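Acetylxylan esterase A (Aspergillus awamori, PDB 5X6S) removes acetyl side groups from the backbone of acetylated xylan, working as a secreted serine esterase of the carbohydrate esterase 1 family. Local coordinates at residues 37-40 and 46-49; 140-145 and 262-267; 65-70 and 96-101; 69-74 and 89-94. One frame throughout, in Å; residues are numbered along the deposited sequence.

In the fold
Four contacts from one alpha/beta-hydrolase illustrate how packing chemistry follows position in the fold. Contact 3 is pure apolar core, strand 63-68 against helix 91-106, and contact 1 is likewise buried but aromatic, lying beside Ser119, the probable nucleophile. Contacts 2 and 4 are only partly buried and more polar: a phenol hydroxyl takes up a backbone N-H in one; in the other an amide oxygen meets a tyrosine edge and a water links the hydroxyl to a helix N-H. Contacts 3 and 4 share Ser69 and Pro70 and both use helix 91-106, while His38 of contact 1 reaches Ser69 of both. Contact 2 touches contact 1 through Ile263 and Tyr47, but its centre lies about 21 Å from that of contact 4.

Contact 1 (37-40 and 46-49); sequences IHYC and GYYG
The ring of Tyr47 lies flat over the backbone of Ile37 and His38 while meeting the ring of Tyr39 along its rim, a compact aromatic corner in the alpha/beta-hydrolase fold where the chain leaves strand 33-37 and turns into helix 44-49. On one face of Tyr47 sits His38 CA, 4.0 Å from the ring centroid and 22° off the normal, a CH-pi contact; Ile37 O lies over the same ring, displaced toward its rim. At the edge, Tyr39 CE2 comes 3.7 Å from Tyr47 CD1, close to the plane of the Tyr47 ring. The two rings meet obliquely, with planes at 78° and centroids 5.7 Å apart. Nearer the helix, the CB atoms of His38 and Tyr47 touch at 3.6 Å.

Tyr47 carries CG opposite its own backbone N (chi1 -157°), a setting that sends the phenol from the helix across the end of the strand, where its hydroxyl bonds to Ser118 next to the probable nucleophile. The Tyr39 hydroxyl is bonded to Asp50, and the Tyr39 side chain also packs on Ser119, so both rings are tethered at their polar ends beside the predicted active site. His38 turns its imidazole away from Tyr47 and is held at two nitrogens: NE2 bonds to the backbone N of Ser69, and ND1 donates to Tyr39 O at 2.8 Å, with the acceptor lying in the imidazole plane.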
loop_
_atom_site.group_PDB
_atom_site.type_symbol
_atom_site.label_atom_id
_atom_site.label_comp_id
_atom_site.label_asym_id
_atom_site.label_seq_id
_atom_site.Cartn_x
_atom_site.Cartn_y
_atom_site.Cartn_z
ATOM N N ILE A 37 11.566 -8.461 13.810
ATOM C CA ILE A 37 12.868 -7.812 13.838
ATOM C C ILE A 37 13.559 -7.948 15.199
ATOM O O ILE A 37 12.999 -7.526 16.237
ATOM C CB ILE A 37 12.769 -6.324 13.462
ATOM C CG1 ILE A 37 11.945 -6.135 12.166
ATOM C CG2 ILE A 37 14.168 -5.704 13.391
ATOM C CD1 ILE A 37 11.713 -4.666 11.745
ATOM N N HIS A 38 14.748 -8.563 15.187
ATOM C CA HIS A 38 15.399 -9.032 16.371
ATOM C C HIS A 38 16.046 -7.887 17.207
ATOM O O HIS A 38 16.211 -6.766 16.719
ATOM C CB HIS A 38 16.458 -10.063 15.991
ATOM C CG HIS A 38 17.660 -9.488 15.319
ATOM N ND1 HIS A 38 18.661 -8.817 16.002
ATOM C CD2 HIS A 38 18.038 -9.505 14.023
ATOM C CE1 HIS A 38 19.601 -8.442 15.162
ATOM N NE2 HIS A 38 19.255 -8.848 13.943
ATOM N N TYR A 39 16.389 -8.220 18.456
ATOM C CA TYR A 39 17.029 -7.321 19.464
ATOM C C TYR A 39 18.567 -7.299 19.340
ATOM O O TYR A 39 19.163 -8.113 18.639
ATOM C CB TYR A 39 16.580 -7.775 20.874
ATOM C CG TYR A 39 16.557 -9.282 21.018
ATOM C CD1 TYR A 39 17.755 -10.019 21.051
ATOM C CD2 TYR A 39 15.361 -9.980 20.997
ATOM C CE1 TYR A 39 17.747 -11.417 21.137
ATOM C CE2 TYR A 39 15.323 -11.367 21.076
ATOM C CZ TYR A 39 16.527 -12.091 21.136
ATOM O OH TYR A 39 16.494 -13.446 21.206
ATOM N N CYS A 40 19.248 -6.364 20.009
ATOM C CA CYS A 40 20.736 -6.376 20.021
ATOM C C CYS A 40 21.253 -7.696 20.497
ATOM O O CYS A 40 20.586 -8.355 21.285
ATOM C CB CYS A 40 21.319 -5.304 20.946
ATOM S SG CYS A 40 20.977 -3.578 20.507
ATOM N N GLY A 46 17.974 -16.234 15.145
ATOM C CA GLY A 46 17.722 -16.170 16.585
ATOM C C GLY A 46 16.340 -15.730 16.985
ATOM O O GLY A 46 15.766 -16.273 17.921
ATOM N N TYR A 47 15.781 -14.736 16.287
ATOM C CA TYR A 47 14.477 -14.253 16.625
ATOM C C TYR A 47 13.428 -15.263 16.147
ATOM O O TYR A 47 12.431 -15.465 16.800
ATOM C CB TYR A 47 14.228 -12.888 16.003
ATOM C CG TYR A 47 13.170 -12.046 16.708
ATOM C CD1 TYR A 47 13.300 -11.718 18.055
ATOM C CD2 TYR A 47 12.066 -11.542 16.022
ATOM C CE1 TYR A 47 12.348 -10.940 18.718
ATOM C CE2 TYR A 47 11.089 -10.733 16.671
ATOM C CZ TYR A 47 11.252 -10.429 18.018
ATOM O OH TYR A 47 10.341 -9.637 18.677
ATOM N N TYR A 48 13.705 -15.903 15.016
ATOM C CA TYR A 48 12.911 -17.070 14.564
ATOM C C TYR A 48 12.803 -18.131 15.672
ATOM O O TYR A 48 11.686 -18.629 15.976
ATOM C CB TYR A 48 13.534 -17.652 13.287
ATOM C CG TYR A 48 13.119 -19.072 13.002
ATOM C CD1 TYR A 48 11.847 -19.361 12.508
ATOM C CD2 TYR A 48 13.980 -20.144 13.264
ATOM C CE1 TYR A 48 11.453 -20.670 12.211
ATOM C CE2 TYR A 48 13.589 -21.448 13.001
ATOM C CZ TYR A 48 12.345 -21.714 12.464
ATOM O OH TYR A 48 11.958 -22.994 12.215
ATOM N N GLY A 49 13.956 -18.443 16.296
ATOM C CA GLY A 49 13.999 -19.420 17.413
ATOM C C GLY A 49 13.365 -18.965 18.726
ATOM O O GLY A 49 13.035 -19.785 19.553
#

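Contact 2 (140-145 and 262-267); sequences TVYSGV and PIHGDK
The hydroxyl of Tyr142 is gripped twice by the chain around the start of helix 265-272: His264 N donates to Tyr142 OH at 2.8 Å with an N-H...O angle of 161°, and Asp268, one turn into the helix, bonds to the same oxygen. In this alpha/beta-hydrolase the contact joins the C-terminal end of strand 138-142, in the middle of the sheet, to the start of that last helix. His264 is its N-cap residue, so the phenol occupies the point where the loop turns into the helix, and the two bonds hold the hydroxyl in place there.

The body of the ring is used as a platform. Ile263 CA lies over one face, 3.9 Å from the centroid of the Tyr142 ring, in a CH-pi contact, and the Ile263 side chain crosses Tyr142 at about a right angle, with its CG2 branch 4.0 Å from Tyr142 CE2. Tyr197 of the neighbouring strand stacks on the same tyrosine. With CG opposite the carbonyl carbon (chi1 -71°), the Tyr142 ring leaves the strand end and brings its hydroxyl to His264 N. Pro262 O, 3.6 Å from Tyr142 CE1, approaches the ring obliquely, and it also serves the nearby histidine. His264 NE2 bonds to Gln237, while its ND1 donates to Pro262 O at 2.8 Å, bent to 136°.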
loop_
_atom_site.group_PDB
_atom_site.type_symbol
_atom_site.label_atom_id
_atom_site.label_comp_id
_atom_site.label_asym_id
_atom_site.label_seq_id
_atom_site.Cartn_x
_atom_site.Cartn_y
_atom_site.Cartn_z
ATOM N N THR A 140 3.473 -3.820 15.525
ATOM C CA THR A 140 3.456 -4.025 17.004
ATOM C C THR A 140 4.856 -3.799 17.513
ATOM O O THR A 140 5.811 -4.450 17.047
ATOM C CB THR A 140 2.872 -5.435 17.404
ATOM O OG1 THR A 140 1.495 -5.536 16.997
ATOM C CG2 THR A 140 2.942 -5.680 18.933
ATOM N N VAL A 141 5.008 -2.918 18.485
ATOM C CA VAL A 141 6.278 -2.494 19.032
ATOM C C VAL A 141 6.413 -3.035 20.459
ATOM O O VAL A 141 5.590 -2.682 21.350
ATOM C CB VAL A 141 6.407 -0.938 19.003
ATOM C CG1 VAL A 141 7.681 -0.429 19.592
ATOM C CG2 VAL A 141 6.232 -0.402 17.571
ATOM N N TYR A 142 7.384 -3.923 20.656
ATOM C CA TYR A 142 7.727 -4.468 21.994
ATOM C C TYR A 142 8.955 -3.761 22.604
ATOM O O TYR A 142 10.115 -4.147 22.374
ATOM C CB TYR A 142 7.922 -6.005 21.978
ATOM C CG TYR A 142 6.653 -6.753 21.791
ATOM C CD1 TYR A 142 5.740 -6.887 22.856
ATOM C CD2 TYR A 142 6.310 -7.321 20.562
ATOM C CE1 TYR A 142 4.544 -7.537 22.685
ATOM C CE2 TYR A 142 5.072 -8.010 20.397
ATOM C CZ TYR A 142 4.224 -8.123 21.474
ATOM O OH TYR A 142 3.038 -8.770 21.386
ATOM N N SER A 143 8.698 -2.704 23.402
ATOM C CA SER A 143 9.798 -2.024 24.142
ATOM C C SER A 143 10.850 -1.411 23.233
ATOM O O SER A 143 11.990 -1.895 23.141
ATOM C CB SER A 143 10.465 -2.977 25.141
ATOM O OG SER A 143 9.494 -3.654 25.945
ATOM N N GLY A 144 10.461 -0.363 22.521
ATOM C CA GLY A 144 11.376 0.351 21.653
ATOM C C GLY A 144 11.494 1.830 22.058
ATOM O O GLY A 144 11.222 2.204 23.209
ATOM N N VAL A 145 11.885 2.656 21.101
ATOM C CA VAL A 145 11.886 4.128 21.242
ATOM C C VAL A 145 11.256 4.681 19.980
ATOM O O VAL A 145 11.170 3.973 18.977
ATOM C CB VAL A 145 13.281 4.743 21.478
ATOM C CG1 VAL A 145 13.978 4.090 22.656
ATOM C CG2 VAL A 145 14.151 4.684 20.232
ATOM N N PRO A 262 7.300 -9.318 27.083
ATOM C CA PRO A 262 7.315 -10.574 26.283
ATOM C C PRO A 262 6.311 -10.482 25.145
ATOM O O PRO A 262 5.274 -9.878 25.308
ATOM C CB PRO A 262 6.825 -11.663 27.262
ATOM C CG PRO A 262 6.570 -10.980 28.584
ATOM C CD PRO A 262 6.931 -9.521 28.501
ATOM N N ILE A 263 6.605 -11.123 24.017
ATOM C CA ILE A 263 5.730 -11.101 22.878
ATOM C C ILE A 263 4.413 -11.794 23.210
ATOM O O ILE A 263 4.391 -12.888 23.780
ATOM C CB ILE A 263 6.379 -11.880 21.700
ATOM C CG1 ILE A 263 7.650 -11.207 21.219
ATOM C CG2 ILE A 263 5.385 -12.036 20.554
ATOM C CD1 ILE A 263 8.476 -12.081 20.290
ATOM N N HIS A 264 3.294 -11.167 22.859
ATOM C CA HIS A 264 2.006 -11.758 23.017
ATOM C C HIS A 264 1.562 -12.144 21.602
ATOM O O HIS A 264 0.816 -11.412 20.945
ATOM C CB HIS A 264 1.006 -10.788 23.662
ATOM C CG HIS A 264 1.273 -10.511 25.111
ATOM N ND1 HIS A 264 2.494 -10.082 25.583
ATOM C CD2 HIS A 264 0.476 -10.646 26.197
ATOM C CE1 HIS A 264 2.437 -9.951 26.899
ATOM N NE2 HIS A 264 1.218 -10.281 27.291
ATOM N N GLY A 265 2.002 -13.312 21.142
ATOM C CA GLY A 265 1.757 -13.746 19.755
ATOM C C GLY A 265 0.276 -13.823 19.340
ATOM O O GLY A 265 -0.091 -13.345 18.265
ATOM N N ASP A 266 -0.599 -14.404 20.183
ATOM C CA ASP A 266 -1.995 -14.441 19.805
ATOM C C ASP A 266 -2.588 -13.020 19.692
ATOM O O ASP A 266 -3.385 -12.742 18.792
ATOM C CB ASP A 266 -2.864 -15.284 20.766
ATOM C CG ASP A 266 -2.358 -16.740 20.936
ATOM O OD1 ASP A 266 -1.577 -17.250 20.140
ATOM O OD2 ASP A 266 -2.755 -17.368 21.931
ATOM N N LYS A 267 -2.189 -12.147 20.601
ATOM C CA LYS A 267 -2.622 -10.730 20.546
ATOM C C LYS A 267 -2.145 -10.014 19.286
ATOM O O LYS A 267 -2.840 -9.168 18.745
ATOM C CB LYS A 267 -2.199 -9.960 21.804
ATOM C CG LYS A 267 -2.769 -10.470 23.132
ATOM C CD LYS A 267 -4.214 -10.906 23.043
ATOM C CE LYS A 267 -5.154 -9.766 23.005
ATOM N NZ LYS A 267 -6.553 -10.251 23.302
#

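Contact 3 (65-70 and 96-101); sequences IYPSSP and ANMVTW
Ile65 and Pro67 of strand 63-68 press against Met98 and Val99 of helix 91-106, an alpha-on-beta layer contact of the kind from which the alpha/beta-hydrolase fold is built. The axes of the short segments 65-68 and 96-101 come within 9.7 Å of each other and run roughly antiparallel, at 150°.

Contacts with sulfur come first. Met98 stretches out beyond CG, with chi2 176°, and so carries its thioether from the helix into the angle between the two strand residues. There SD lies 3.9 Å from Pro67 CB and 4.0 Å from Ile65 CG2, the chain passing each neighbour at a slant. Its terminal CE rests near Pro67 CB as well, and the pyrrolidine ring is therefore met by two atoms of the same methionine.

Contacts between aliphatic branches form the second group. Ile65 splits its work: CG2 faces Met98, touching CB as well as the sulfur, whereas the longer arm carries CD1 to the neighbouring helix residue, 4.1 Å from Val99 CG2. Val35 of strand 33-37 also touches Pro67 and Val99, and Met19 of strand 18-23 packs on Met98.

The third kind is apolar carbon on helix backbone. Ile65 CD1 sits 3.9 Å from Val99 CA, and it also approaches a peptide carbonyl whose oxygen is already bonded to Thr102 one turn on: Ile65 CD1 lies 3.7 Å from Met98 O.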
loop_
_atom_site.group_PDB
_atom_site.type_symbol
_atom_site.label_atom_id
_atom_site.label_comp_id
_atom_site.label_asym_id
_atom_site.label_seq_id
_atom_site.Cartn_x
_atom_site.Cartn_y
_atom_site.Cartn_z
ATOM N N ILE A 65 9.336 -12.909 7.730
ATOM C CA ILE A 65 10.644 -12.410 7.290
ATOM C C ILE A 65 11.398 -11.996 8.525
ATOM O O ILE A 65 10.858 -11.268 9.345
ATOM C CB ILE A 65 10.565 -11.183 6.345
ATOM C CG1 ILE A 65 9.852 -11.550 5.039
ATOM C CG2 ILE A 65 11.984 -10.636 6.085
ATOM C CD1 ILE A 65 9.469 -10.302 4.195
ATOM N N TYR A 66 12.639 -12.480 8.657
ATOM C CA TYR A 66 13.473 -12.197 9.823
ATOM C C TYR A 66 14.712 -11.493 9.321
ATOM O O TYR A 66 15.674 -12.164 8.896
ATOM C CB TYR A 66 13.850 -13.521 10.580
ATOM C CG TYR A 66 12.691 -14.362 11.064
ATOM C CD1 TYR A 66 12.078 -14.128 12.317
ATOM C CD2 TYR A 66 12.202 -15.415 10.290
ATOM C CE1 TYR A 66 11.040 -14.920 12.785
ATOM C CE2 TYR A 66 11.156 -16.209 10.748
ATOM C CZ TYR A 66 10.551 -15.961 11.955
ATOM O OH TYR A 66 9.506 -16.760 12.342
ATOM N N PRO A 67 14.725 -10.141 9.326
ATOM C CA PRO A 67 15.939 -9.433 8.894
ATOM C C PRO A 67 17.037 -9.673 9.924
ATOM O O PRO A 67 16.729 -9.980 11.055
ATOM C CB PRO A 67 15.518 -7.942 8.909
ATOM C CG PRO A 67 13.995 -7.973 8.823
ATOM C CD PRO A 67 13.661 -9.192 9.694
ATOM N N SER A 68 18.303 -9.576 9.487
ATOM C CA SER A 68 19.438 -9.903 10.359
ATOM C C SER A 68 20.489 -8.805 10.293
ATOM O O SER A 68 21.057 -8.536 9.248
ATOM C CB SER A 68 20.050 -11.226 9.953
ATOM O OG SER A 68 20.585 -11.832 11.071
ATOM N N SER A 69 20.749 -8.179 11.419
ATOM C CA SER A 69 21.643 -7.028 11.466
ATOM C C SER A 69 23.036 -7.393 10.967
ATOM O O SER A 69 23.553 -8.472 11.301
ATOM C CB SER A 69 21.759 -6.454 12.859
ATOM O OG SER A 69 22.696 -5.392 12.852
ATOM N N PRO A 70 23.623 -6.508 10.142
ATOM C CA PRO A 70 24.968 -6.747 9.662
ATOM C C PRO A 70 26.042 -6.304 10.656
ATOM O O PRO A 70 27.243 -6.519 10.372
ATOM C CB PRO A 70 25.060 -5.855 8.421
ATOM C CG PRO A 70 24.174 -4.676 8.779
ATOM C CD PRO A 70 23.035 -5.267 9.578
ATOM N N ALA A 96 12.689 -3.073 3.635
ATOM C CA ALA A 96 11.640 -2.765 2.667
ATOM C C ALA A 96 11.736 -3.675 1.433
ATOM O O ALA A 96 10.718 -4.240 0.980
ATOM C CB ALA A 96 11.721 -1.335 2.251
ATOM N N ASN A 97 12.943 -3.822 0.892
ATOM C CA ASN A 97 13.191 -4.662 -0.260
ATOM C C ASN A 97 12.945 -6.151 -0.020
ATOM O O ASN A 97 12.512 -6.904 -0.929
ATOM C CB ASN A 97 14.583 -4.355 -0.828
ATOM C CG ASN A 97 14.695 -2.963 -1.396
ATOM O OD1 ASN A 97 13.687 -2.339 -1.725
ATOM N ND2 ASN A 97 15.918 -2.434 -1.477
ATOM N N MET A 98 13.186 -6.621 1.198
ATOM C CA MET A 98 12.847 -7.991 1.571
ATOM C C MET A 98 11.339 -8.211 1.445
ATOM O O MET A 98 10.871 -9.275 0.978
ATOM C CB MET A 98 13.233 -8.257 3.017
ATOM C CG MET A 98 14.689 -8.207 3.291
ATOM S SD MET A 98 15.099 -8.427 5.027
ATOM C CE MET A 98 16.693 -7.669 5.129
ATOM N N VAL A 99 10.575 -7.222 1.896
ATOM C CA VAL A 99 9.140 -7.252 1.776
ATOM C C VAL A 99 8.688 -7.390 0.334
ATOM O O VAL A 99 7.902 -8.292 -0.011
ATOM C CB VAL A 99 8.475 -6.060 2.520
ATOM C CG1 VAL A 99 7.003 -5.892 2.107
ATOM C CG2 VAL A 99 8.600 -6.267 3.991
ATOM N N THR A 100 9.158 -6.483 -0.527
ATOM C CA THR A 100 8.647 -6.447 -1.876
ATOM C C THR A 100 9.059 -7.689 -2.651
ATOM O O THR A 100 8.270 -8.185 -3.469
ATOM C CB THR A 100 9.062 -5.164 -2.609
ATOM O OG1 THR A 100 10.490 -5.150 -2.749
ATOM C CG2 THR A 100 8.525 -3.894 -1.851
ATOM N N TRP A 101 10.255 -8.211 -2.369
ATOM C CA TRP A 101 10.754 -9.452 -2.992
ATOM C C TRP A 101 9.819 -10.610 -2.630
ATOM O O TRP A 101 9.443 -11.401 -3.501
ATOM C CB TRP A 101 12.169 -9.796 -2.533
ATOM C CG TRP A 101 12.755 -11.016 -3.182
ATOM C CD1 TRP A 101 13.427 -11.093 -4.392
ATOM C CD2 TRP A 101 12.643 -12.348 -2.710
ATOM N NE1 TRP A 101 13.769 -12.382 -4.657
ATOM C CE2 TRP A 101 13.313 -13.181 -3.642
ATOM C CE3 TRP A 101 12.060 -12.924 -1.580
ATOM C CZ2 TRP A 101 13.404 -14.557 -3.469
ATOM C CZ3 TRP A 101 12.170 -14.268 -1.402
ATOM C CH2 TRP A 101 12.818 -15.083 -2.360
#

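Contact 4 (69-74 and 89-94); sequences SPYSGG and GGNSNS
The Tyr71 ring has Pro70 CG centred over one face, 3.6 Å above its plane, and the Asn91 amide at its edge, where Asn91 OD1 lies 3.2 Å from Tyr71 CE2, near the ring plane. Tyrosine and asparagine come from opposite directions, their ring and amide planes 32° apart. Two residues beyond these segments hold the amide: OD1 accepts from the backbone N of Asp77 and ND2 bonds to Thr15, an arrangement that fixes which end of the amide turns toward the ring carbon. Pro70 touches the nitrogen end of the amide, its CG 4.0 Å from Asn91 ND2.

This is where the loop after strand 63-68 meets the first turn of helix 91-106 in the alpha/beta-hydrolase fold, with Gly90 as N-cap. The loop side is shaped by an ST turn, in which Tyr71 N donates to Ser69 OG at 3.2 Å, followed by a type II beta turn from Tyr71 to Gly74.

A water spans the two segments, accepting from Asn91 N at 2.8 Å and bonding to Tyr71 OH at 3.2 Å. On the helix side, Gly89 N donates to Asn93 OD1, meeting a lone pair of the oxygen within the plane of its amide.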
loop_
_atom_site.group_PDB
_atom_site.type_symbol
_atom_site.label_atom_id
_atom_site.label_comp_id
_atom_site.label_asym_id
_atom_site.label_seq_id
_atom_site.Cartn_x
_atom_site.Cartn_y
_atom_site.Cartn_z
ATOM N N SER A 69 20.749 -8.179 11.419
ATOM C CA SER A 69 21.643 -7.028 11.466
ATOM C C SER A 69 23.036 -7.393 10.967
ATOM O O SER A 69 23.553 -8.472 11.301
ATOM C CB SER A 69 21.759 -6.454 12.859
ATOM O OG SER A 69 22.696 -5.392 12.852
ATOM N N PRO A 70 23.623 -6.508 10.142
ATOM C CA PRO A 70 24.968 -6.747 9.662
ATOM C C PRO A 70 26.042 -6.304 10.656
ATOM O O PRO A 70 27.243 -6.519 10.372
ATOM C CB PRO A 70 25.060 -5.855 8.421
ATOM C CG PRO A 70 24.174 -4.676 8.779
ATOM C CD PRO A 70 23.035 -5.267 9.578
ATOM N N TYR A 71 25.658 -5.660 11.755
ATOM C CA TYR A 71 26.662 -4.994 12.596
ATOM C C TYR A 71 27.176 -5.808 13.771
ATOM O O TYR A 71 26.495 -6.647 14.390
ATOM C CB TYR A 71 26.189 -3.626 13.086
ATOM C CG TYR A 71 25.717 -2.730 11.958
ATOM C CD1 TYR A 71 26.614 -2.252 11.005
ATOM C CD2 TYR A 71 24.347 -2.375 11.825
ATOM C CE1 TYR A 71 26.175 -1.449 9.948
ATOM C CE2 TYR A 71 23.907 -1.583 10.772
ATOM C CZ TYR A 71 24.818 -1.125 9.831
ATOM O OH TYR A 71 24.420 -0.352 8.773
ATOM N N SER A 72 28.425 -5.524 14.104
ATOM C CA SER A 72 29.004 -6.062 15.323
ATOM C C SER A 72 28.129 -5.611 16.515
ATOM O O SER A 72 27.821 -4.442 16.656
ATOM C CB SER A 72 30.446 -5.531 15.465
ATOM O OG SER A 72 31.017 -6.176 16.567
ATOM N N GLY A 73 27.715 -6.550 17.354
ATOM C CA GLY A 73 26.904 -6.178 18.493
ATOM C C GLY A 73 25.429 -6.459 18.217
ATOM O O GLY A 73 24.603 -6.518 19.150
ATOM N N GLY A 74 25.106 -6.630 16.931
ATOM C CA GLY A 74 23.791 -7.085 16.496
ATOM C C GLY A 74 22.631 -6.104 16.645
ATOM O O GLY A 74 21.477 -6.488 16.425
ATOM N N GLY A 89 18.636 4.242 1.659
ATOM C CA GLY A 89 19.659 3.194 1.439
ATOM C C GLY A 89 20.173 2.516 2.687
ATOM O O GLY A 89 21.076 1.666 2.618
ATOM N N GLY A 90 19.632 2.887 3.852
ATOM C CA GLY A 90 20.070 2.291 5.114
ATOM C C GLY A 90 19.420 0.942 5.387
ATOM O O GLY A 90 18.698 0.417 4.505
ATOM N N ASN A 91 19.656 0.359 6.571
ATOM C CA ASN A 91 19.081 -0.905 6.971
ATOM C C ASN A 91 17.586 -0.952 6.678
ATOM O O ASN A 91 17.072 -1.942 6.212
ATOM C CB ASN A 91 19.201 -1.189 8.470
ATOM C CG ASN A 91 20.590 -1.559 8.966
ATOM O OD1 ASN A 91 20.773 -1.647 10.131
ATOM N ND2 ASN A 91 21.537 -1.790 8.094
ATOM N N SER A 92 16.902 0.127 6.986
ATOM C CA SER A 92 15.455 0.166 6.789
ATOM C C SER A 92 15.010 -0.069 5.334
ATOM O O SER A 92 13.999 -0.775 5.063
ATOM C CB SER A 92 14.897 1.464 7.351
ATOM O OG SER A 92 15.577 2.594 6.823
ATOM N N ASN A 93 15.760 0.511 4.405
ATOM C CA ASN A 93 15.586 0.332 2.975
ATOM C C ASN A 93 15.758 -1.153 2.578
ATOM O O ASN A 93 14.998 -1.681 1.819
ATOM C CB ASN A 93 16.559 1.218 2.213
ATOM C CG ASN A 93 16.085 1.630 0.818
ATOM O OD1 ASN A 93 16.462 2.678 0.338
ATOM N ND2 ASN A 93 15.258 0.836 0.201
ATOM N N SER A 94 16.764 -1.800 3.141
ATOM C CA SER A 94 16.957 -3.195 2.924
ATOM C C SER A 94 15.757 -4.022 3.345
ATOM O O SER A 94 15.315 -4.887 2.587
ATOM C CB SER A 94 18.222 -3.654 3.658
ATOM O OG SER A 94 19.377 -3.126 3.003
HETATM O O HOH W 1 21.974 1.405 7.777
#